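Local coordinates for conserved exported protein (Bacteroides fragilis, PDB 3CLW), which probably hydrolyses O-glycosidic bonds, like other glycoside hydrolase family 30 TIM-barrel enzymes, though its substrate is unknown, at residues E329-L334 against L362-P367; T358-G363 against I368-L373; Y262-L265 against N269-N272. All blocks are in the same frame, centred on the assembly; numbering follows the deposited sequence.

Contact 1: E329-L334 against L362-P367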
loop_
_atom_site.group_PDB
_atom_site.type_symbol
_atom_site.label_atom_id
_atom_site.label_comp_id
_atom_site.label_asym_id
_atom_site.label_seq_id
_atom_site.Cartn_x
_atom_site.Cartn_y
_atom_site.Cartn_z
ATOM N N GLU A 329 -5.498 23.230 8.421
ATOM C CA GLU A 329 -6.285 22.352 9.288
ATOM C C GLU A 329 -6.758 21.127 8.499
ATOM O O GLU A 329 -6.660 19.995 8.965
ATOM C CB GLU A 329 -7.484 23.102 9.878
ATOM C CG GLU A 329 -7.137 24.308 10.804
ATOM C CD GLU A 329 -6.465 25.531 10.096
ATOM O OE1 GLU A 329 -6.753 25.848 8.903
ATOM O OE2 GLU A 329 -5.625 26.186 10.765
ATOM N N ARG A 330 -7.258 21.338 7.287
ATOM C CA ARG A 330 -7.636 20.192 6.477
ATOM C C ARG A 330 -6.395 19.302 6.277
ATOM O O ARG A 330 -6.457 18.080 6.425
ATOM C CB ARG A 330 -8.235 20.618 5.144
ATOM C CG ARG A 330 -8.829 19.439 4.373
ATOM C CD ARG A 330 -8.234 19.422 2.995
ATOM N NE ARG A 330 -9.218 19.750 2.006
ATOM C CZ ARG A 330 -8.968 20.004 0.728
ATOM N NH1 ARG A 330 -9.998 20.290 -0.060
ATOM N NH2 ARG A 330 -7.722 19.984 0.234
ATOM N N SER A 331 -5.258 19.932 5.998
ATOM C CA SER A 331 -4.035 19.199 5.693
ATOM C C SER A 331 -3.600 18.206 6.774
ATOM O O SER A 331 -3.362 17.023 6.468
ATOM C CB SER A 331 -2.921 20.165 5.331
ATOM O OG SER A 331 -3.134 20.620 4.009
ATOM N N ILE A 332 -3.503 18.676 8.018
ATOM C CA ILE A 332 -3.189 17.805 9.154
ATOM C C ILE A 332 -4.332 16.807 9.519
ATOM O O ILE A 332 -4.082 15.739 10.081
ATOM C CB ILE A 332 -2.693 18.624 10.384
ATOM C CG1 ILE A 332 -2.106 17.737 11.478
ATOM C CG2 ILE A 332 -3.787 19.495 10.959
ATOM C CD1 ILE A 332 -0.825 17.008 11.063
ATOM N N ASN A 333 -5.576 17.182 9.223
ATOM C CA ASN A 333 -6.715 16.303 9.432
ATOM C C ASN A 333 -6.599 15.059 8.553
ATOM O O ASN A 333 -6.882 13.938 8.999
ATOM C CB ASN A 333 -8.023 17.015 9.125
ATOM C CG ASN A 333 -8.426 18.035 10.187
ATOM O OD1 ASN A 333 -7.909 18.079 11.307
ATOM N ND2 ASN A 333 -9.379 18.870 9.821
ATOM N N LEU A 334 -6.190 15.275 7.304
ATOM C CA LEU A 334 -5.955 14.188 6.365
ATOM C C LEU A 334 -4.792 13.319 6.825
ATOM O O LEU A 334 -4.917 12.081 6.844
ATOM C CB LEU A 334 -5.698 14.727 4.973
ATOM C CG LEU A 334 -6.899 15.372 4.277
ATOM C CD1 LEU A 334 -6.418 16.161 3.059
ATOM C CD2 LEU A 334 -7.901 14.293 3.888
ATOM N N LEU A 362 -2.757 14.683 -8.411
ATOM C CA LEU A 362 -3.073 16.094 -8.608
ATOM C C LEU A 362 -3.895 16.627 -7.449
ATOM O O LEU A 362 -3.994 17.828 -7.268
ATOM C CB LEU A 362 -3.816 16.297 -9.933
ATOM C CG LEU A 362 -2.975 16.429 -11.211
ATOM C CD1 LEU A 362 -2.152 15.190 -11.518
ATOM C CD2 LEU A 362 -3.940 16.668 -12.330
ATOM N N GLY A 363 -4.479 15.723 -6.664
ATOM C CA GLY A 363 -5.352 16.086 -5.534
ATOM C C GLY A 363 -4.574 16.009 -4.244
ATOM O O GLY A 363 -3.382 15.689 -4.267
ATOM N N GLU A 364 -5.232 16.288 -3.118
ATOM C CA GLU A 364 -4.594 16.155 -1.801
ATOM C C GLU A 364 -5.084 14.860 -1.148
ATOM O O GLU A 364 -5.835 14.880 -0.163
ATOM C CB GLU A 364 -4.838 17.377 -0.892
ATOM C CG GLU A 364 -3.741 17.571 0.198
ATOM C CD GLU A 364 -4.089 18.626 1.295
ATOM O OE1 GLU A 364 -5.104 19.347 1.192
ATOM O OE2 GLU A 364 -3.344 18.721 2.285
ATOM N N ASP A 365 -4.666 13.728 -1.711
ATOM C CA ASP A 365 -5.247 12.433 -1.327
ATOM C C ASP A 365 -4.208 11.318 -1.174
ATOM O O ASP A 365 -4.562 10.193 -0.914
ATOM C CB ASP A 365 -6.318 12.039 -2.331
ATOM C CG ASP A 365 -5.907 12.333 -3.767
ATOM O OD1 ASP A 365 -4.725 12.203 -4.117
ATOM O OD2 ASP A 365 -6.777 12.732 -4.565
ATOM N N VAL A 366 -2.928 11.666 -1.309
ATOM C CA VAL A 366 -1.791 10.737 -1.197
ATOM C C VAL A 366 -0.597 11.576 -0.672
ATOM O O VAL A 366 -0.794 12.737 -0.334
ATOM C CB VAL A 366 -1.461 10.033 -2.533
ATOM C CG1 VAL A 366 -2.627 9.124 -3.007
ATOM C CG2 VAL A 366 -1.073 11.037 -3.597
ATOM N N PRO A 367 0.586 10.959 -0.488
ATOM C CA PRO A 367 1.803 11.654 -0.003
ATOM C C PRO A 367 2.249 12.910 -0.782
ATOM O O PRO A 367 2.615 13.903 -0.166
ATOM C CB PRO A 367 2.875 10.574 -0.086
ATOM C CG PRO A 367 2.090 9.314 0.086
ATOM C CD PRO A 367 0.820 9.510 -0.642
HETATM O O HOH W 1 -2.187 16.688 3.997
HETATM O O HOH W 2 -5.600 21.319 2.594
#
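The carboxylate of Glu-364 meets Arg-330 and Ser-331 through different oxygens, so that both oxygens are gripped from the same helix. A salt bridge joins Arg-330 NH2 to Glu-364 OE1 at 2.9 Å. OE1 lies at the edge of the guanidinium, almost exactly in its plane, while the carboxylate itself is turned by 52° from that plane; the bridge is made through NH2 alone in this pair, not by a bidentate contact. Arg-330 bends at its second and third torsions and runs past Glu-364 in the opposite sense. Its NH1 is bonded to the carbonyl of Met-324, which further fixes the rotation of the guanidinium.

The second oxygen takes a short hydrogen bond from Ser-331, OG to Glu-364 OE2 at 2.6 Å, on the syn lone pair of the carboxylate. Glu-364 reaches this far because its chain is extended, with CG anti to the backbone N (chi1 -155°).

Helix 328-347 precedes strand 353-356, one of the parallel strands of the TIM barrel that the family fold implies, and Glu-364 belongs to the loop that follows strand 360-361. The contact joins the first turns of helix 328-347 to the loop between strands 360-361 and 368-371.

Two waters reinforce the polar contact. One donates to Ser-331 O and to Glu-364 OE2, the other to Ser-331 OG and to Glu-364 OE1.

Van der Waals contact comes from buried Leu-334, one helical turn on from Arg-330. Its CD1 lies 3.5 Å from Glu-364 O and 3.8 Å from Glu-364 CD, where the two side chains cross at a slant.

Contact 2: T358-G363 against I368-L373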
loop_
_atom_site.group_PDB
_atom_site.type_symbol
_atom_site.label_atom_id
_atom_site.label_comp_id
_atom_site.label_asym_id
_atom_site.label_seq_id
_atom_site.Cartn_x
_atom_site.Cartn_y
_atom_site.Cartn_z
ATOM N N THR A 358 -1.377 5.471 -5.666
ATOM C CA THR A 358 -0.342 6.292 -6.321
ATOM C C THR A 358 0.420 7.204 -5.315
ATOM O O THR A 358 -0.200 7.913 -4.528
ATOM C CB THR A 358 -0.949 7.159 -7.402
ATOM O OG1 THR A 358 -1.936 8.002 -6.797
ATOM C CG2 THR A 358 -1.626 6.303 -8.523
ATOM N N ALA A 359 1.753 7.152 -5.331
ATOM C CA ALA A 359 2.596 8.060 -4.538
ATOM C C ALA A 359 2.332 9.567 -4.854
ATOM O O ALA A 359 2.461 10.433 -3.984
ATOM C CB ALA A 359 4.044 7.723 -4.775
ATOM N N VAL A 360 1.953 9.859 -6.100
ATOM C CA VAL A 360 1.710 11.231 -6.545
ATOM C C VAL A 360 0.302 11.334 -7.118
ATOM O O VAL A 360 -0.311 10.319 -7.558
ATOM C CB VAL A 360 2.775 11.728 -7.583
ATOM C CG1 VAL A 360 4.181 11.622 -7.019
ATOM C CG2 VAL A 360 2.687 10.908 -8.865
ATOM N N SER A 361 -0.226 12.552 -7.064
ATOM C CA SER A 361 -1.606 12.823 -7.406
ATOM C C SER A 361 -1.727 14.305 -7.660
ATOM O O SER A 361 -0.908 15.095 -7.174
ATOM C CB SER A 361 -2.537 12.455 -6.238
ATOM O OG SER A 361 -3.910 12.738 -6.552
ATOM N N LEU A 362 -2.757 14.683 -8.411
ATOM C CA LEU A 362 -3.073 16.094 -8.608
ATOM C C LEU A 362 -3.895 16.627 -7.449
ATOM O O LEU A 362 -3.994 17.828 -7.268
ATOM C CB LEU A 362 -3.816 16.297 -9.933
ATOM C CG LEU A 362 -2.975 16.429 -11.211
ATOM C CD1 LEU A 362 -2.152 15.190 -11.518
ATOM C CD2 LEU A 362 -3.940 16.668 -12.330
ATOM N N GLY A 363 -4.479 15.723 -6.664
ATOM C CA GLY A 363 -5.352 16.086 -5.534
ATOM C C GLY A 363 -4.574 16.009 -4.244
ATOM O O GLY A 363 -3.382 15.689 -4.267
ATOM N N ILE A 368 2.264 12.845 -2.106
ATOM C CA ILE A 368 2.794 13.932 -2.922
ATOM C C ILE A 368 1.700 14.457 -3.832
ATOM O O ILE A 368 1.074 13.698 -4.588
ATOM C CB ILE A 368 4.040 13.524 -3.781
ATOM C CG1 ILE A 368 5.255 13.243 -2.898
ATOM C CG2 ILE A 368 4.417 14.647 -4.784
ATOM C CD1 ILE A 368 6.377 12.389 -3.608
ATOM N N GLN A 369 1.464 15.763 -3.725
ATOM C CA GLN A 369 0.585 16.473 -4.629
ATOM C C GLN A 369 1.414 17.248 -5.665
ATOM O O GLN A 369 2.387 17.900 -5.336
ATOM C CB GLN A 369 -0.349 17.403 -3.870
ATOM C CG GLN A 369 -1.186 18.274 -4.800
ATOM C CD GLN A 369 -2.288 18.975 -4.083
ATOM O OE1 GLN A 369 -2.138 19.386 -2.936
ATOM N NE2 GLN A 369 -3.415 19.122 -4.749
ATOM N N LEU A 370 1.005 17.129 -6.911
ATOM C CA LEU A 370 1.700 17.673 -8.057
ATOM C C LEU A 370 0.907 18.908 -8.428
ATOM O O LEU A 370 -0.300 18.804 -8.613
ATOM C CB LEU A 370 1.599 16.664 -9.200
ATOM C CG LEU A 370 2.689 15.638 -9.545
ATOM C CD1 LEU A 370 3.731 15.324 -8.442
ATOM C CD2 LEU A 370 1.990 14.398 -10.024
ATOM N N LEU A 371 1.564 20.063 -8.490
ATOM C CA LEU A 371 0.857 21.331 -8.787
ATOM C C LEU A 371 1.289 21.849 -10.151
ATOM O O LEU A 371 2.471 21.954 -10.401
ATOM C CB LEU A 371 1.113 22.394 -7.706
ATOM C CG LEU A 371 0.760 21.954 -6.273
ATOM C CD1 LEU A 371 1.366 22.871 -5.196
ATOM C CD2 LEU A 371 -0.741 21.836 -6.068
ATOM N N PRO A 372 0.336 22.166 -11.037
ATOM C CA PRO A 372 0.774 22.706 -12.328
ATOM C C PRO A 372 1.670 23.931 -12.107
ATOM O O PRO A 372 1.479 24.650 -11.130
ATOM C CB PRO A 372 -0.530 23.130 -12.992
ATOM C CG PRO A 372 -1.571 22.244 -12.364
ATOM C CD PRO A 372 -1.135 22.138 -10.927
ATOM N N LEU A 373 2.671 24.136 -12.955
ATOM C CA LEU A 373 3.384 25.421 -12.939
ATOM C C LEU A 373 2.358 26.543 -13.177
ATOM O O LEU A 373 1.242 26.294 -13.668
ATOM C CB LEU A 373 4.506 25.436 -13.970
ATOM C CG LEU A 373 5.501 24.284 -13.800
ATOM C CD1 LEU A 373 6.610 24.318 -14.831
ATOM C CD2 LEU A 373 6.069 24.253 -12.374
HETATM O O HOH W 3 -2.840 19.724 -8.684
#
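Ile-368 begins the pairing with Val-360: its amide donates to Ala-359 O at 3.1 Å, and its carbonyl accepts a weak bond from Ser-361 N. The same carbonyl also receives a CA-H...O contact from Val-360. On the sheet face they share, the two side chains lie side by side and point the same way, with Val-360 CG1 3.8 Å from Ile-368 CB. Ile-45 and Leu-49 of helix 39-50 also touch Ile-368.

Gln-369 projects from the other face, with Ser-361. Its CG is anti to the backbone N (chi1 174°) and the chain stays extended, carrying the amide over the turn at Leu-362 and Gly-363. There NE2 donates to Leu-362 O at 2.9 Å in a nearly straight bond (165°); the acceptor is close to the plane of the glutamine amide, but NE2 stands above the plane of the carbonyl. The turn is held from within by an ST turn, Gly-363 N to Ser-361 OG, and that hydroxyl is also bonded to Asp-365 OD1.

Leu-370 makes the next backbone bond, N to Ser-361 O at 2.8 Å. It returns to the apolar face, where CD2 lies 3.7 Å from Val-360 CB; Ile-33 of helix 30-36 touches both residues. Beyond the last backbone bond, a water donates to Leu-362 O and Leu-370 O, bridging the two chains as they part.

Ser-361 thus bonds through N and O to the residues on either side of Gln-369, the pattern of parallel strands, here one edge of a three-stranded mixed sheet completed by antiparallel strand 386-389.

Contact 3: Y262-L265 against N269-N272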
loop_
_atom_site.group_PDB
_atom_site.type_symbol
_atom_site.label_atom_id
_atom_site.label_comp_id
_atom_site.label_asym_id
_atom_site.label_seq_id
_atom_site.Cartn_x
_atom_site.Cartn_y
_atom_site.Cartn_z
ATOM N N TYR A 262 -11.964 -22.996 -2.606
ATOM C CA TYR A 262 -10.933 -22.567 -3.515
ATOM C C TYR A 262 -9.659 -22.309 -2.745
ATOM O O TYR A 262 -9.001 -21.291 -2.955
ATOM C CB TYR A 262 -11.377 -21.309 -4.227
ATOM C CG TYR A 262 -12.622 -21.454 -5.044
ATOM C CD1 TYR A 262 -12.579 -22.013 -6.311
ATOM C CD2 TYR A 262 -13.854 -21.003 -4.557
ATOM C CE1 TYR A 262 -13.728 -22.135 -7.077
ATOM C CE2 TYR A 262 -15.014 -21.105 -5.327
ATOM C CZ TYR A 262 -14.924 -21.682 -6.583
ATOM O OH TYR A 262 -16.035 -21.794 -7.357
ATOM N N SER A 263 -9.338 -23.220 -1.838
ATOM C CA SER A 263 -8.150 -23.090 -1.005
ATOM C C SER A 263 -6.902 -23.053 -1.879
ATOM O O SER A 263 -6.719 -23.924 -2.738
ATOM C CB SER A 263 -8.047 -24.223 0.029
ATOM O OG SER A 263 -6.947 -24.013 0.913
ATOM N N VAL A 264 -6.057 -22.036 -1.653
ATOM C CA VAL A 264 -4.806 -21.862 -2.415
ATOM C C VAL A 264 -3.579 -22.194 -1.573
ATOM O O VAL A 264 -2.449 -22.147 -2.055
ATOM C CB VAL A 264 -4.699 -20.429 -3.007
ATOM C CG1 VAL A 264 -5.773 -20.219 -4.062
ATOM C CG2 VAL A 264 -4.788 -19.332 -1.911
ATOM N N LEU A 265 -3.816 -22.567 -0.319
ATOM C CA LEU A 265 -2.760 -22.751 0.684
ATOM C C LEU A 265 -1.703 -23.764 0.246
ATOM O O LEU A 265 -0.537 -23.623 0.581
ATOM C CB LEU A 265 -3.364 -23.151 2.049
ATOM C CG LEU A 265 -4.213 -22.129 2.846
ATOM C CD1 LEU A 265 -4.667 -22.748 4.178
ATOM C CD2 LEU A 265 -3.494 -20.763 3.093
ATOM N N ASN A 269 4.213 -21.600 -4.403
ATOM C CA ASN A 269 4.718 -20.254 -4.717
ATOM C C ASN A 269 3.769 -19.142 -4.307
ATOM O O ASN A 269 3.979 -17.975 -4.663
ATOM C CB ASN A 269 5.113 -20.144 -6.193
ATOM C CG ASN A 269 6.229 -21.075 -6.547
ATOM O OD1 ASN A 269 7.271 -21.061 -5.896
ATOM N ND2 ASN A 269 6.034 -21.887 -7.585
ATOM N N LEU A 270 2.729 -19.519 -3.559
ATOM C CA LEU A 270 1.816 -18.551 -2.964
ATOM C C LEU A 270 2.548 -17.794 -1.876
ATOM O O LEU A 270 3.209 -18.405 -1.029
ATOM C CB LEU A 270 0.610 -19.240 -2.336
ATOM C CG LEU A 270 -0.481 -18.312 -1.745
ATOM C CD1 LEU A 270 -1.419 -17.723 -2.806
ATOM C CD2 LEU A 270 -1.288 -19.046 -0.625
ATOM N N PHE A 271 2.427 -16.469 -1.895
ATOM C CA PHE A 271 2.779 -15.683 -0.737
ATOM C C PHE A 271 1.683 -15.880 0.300
ATOM O O PHE A 271 0.505 -15.575 0.033
ATOM C CB PHE A 271 2.906 -14.209 -1.117
ATOM C CG PHE A 271 3.284 -13.320 0.029
ATOM C CD1 PHE A 271 4.160 -13.770 1.034
ATOM C CD2 PHE A 271 2.813 -11.998 0.082
ATOM C CE1 PHE A 271 4.526 -12.926 2.086
ATOM C CE2 PHE A 271 3.171 -11.159 1.145
ATOM C CZ PHE A 271 4.010 -11.639 2.147
ATOM N N ASN A 272 2.068 -16.374 1.483
ATOM C CA ASN A 272 1.104 -16.759 2.499
ATOM C C ASN A 272 0.617 -15.536 3.267
ATOM O O ASN A 272 1.058 -15.254 4.389
ATOM C CB ASN A 272 1.695 -17.842 3.440
ATOM C CG ASN A 272 0.705 -18.312 4.518
ATOM O OD1 ASN A 272 -0.507 -18.368 4.295
ATOM N ND2 ASN A 272 1.235 -18.646 5.690
#
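Leu-270 lays its two methyl groups against CG2 of Val-264, CD2 at 3.7 Å and CD1 at 3.8 Å, so that the fork of the leucine straddles a single methyl. The two side chains cross at about a right angle. CD2 also comes to 3.6 Å from Val-264 O, so one branch of the leucine meets both the side chain and the backbone of the valine. Leu-270 reaches across because its CG is anti to the backbone N (chi1 -176°), which carries the branched end out from the strand toward the loop.

Leu-265 extends the apolar contact more loosely. The CA of Leu-265 lies 4.2 Å from CD2 of Leu-270, and its side chain continues toward Asn-272. There Leu-265 CD2 approaches Asn-272 OD1 to 4.0 Å, a van der Waals contact at the margin of the patch. The polar end of Asn-272 is engaged elsewhere: OD1 is hydrogen-bonded to Thr-306 OG1, and ND2 to the carbonyl of His-304, which together fix the orientation of its amide.

No hydrogen bond links the two segments; the contact is van der Waals, mostly between aliphatic groups, with Val-264 O and Asn-272 OD1 touching methyls.

Strand 270-276 pairs in parallel with strands 226-232 and 307-310, as neighbouring strands do in a TIM barrel, and Leu-270 stands at its beginning. The loop bearing Val-264 follows helix 251-256, whose Met-255 and Phe-256 touch Val-264, while Tyr-208 of helix 204-221 also packs on the valine; the contact thus joins the start of a barrel strand to the helical layer outside it.

Overall arrangement
Contacts 1 and 2 are neighbours, their centres about 11 Å apart; they share Leu-362 and Gly-363 and touch where Val-366 packs on Thr-358, Ala-359 and Ser-361. Contact 3 lies on the opposite side of the chain's centre, about 37 Å from contact 1 between centres. Contact 2 is the most buried and combines backbone pairing with an apolar face. Contact 1, partly buried, depends on charge and ordered water, tying helix 328-347 to the loop between the two strands paired in contact 2. Contact 3, also partly buried, has no charged pair or hydrogen bond between its segments and joins a loop to strand 270-276 mainly through aliphatic groups.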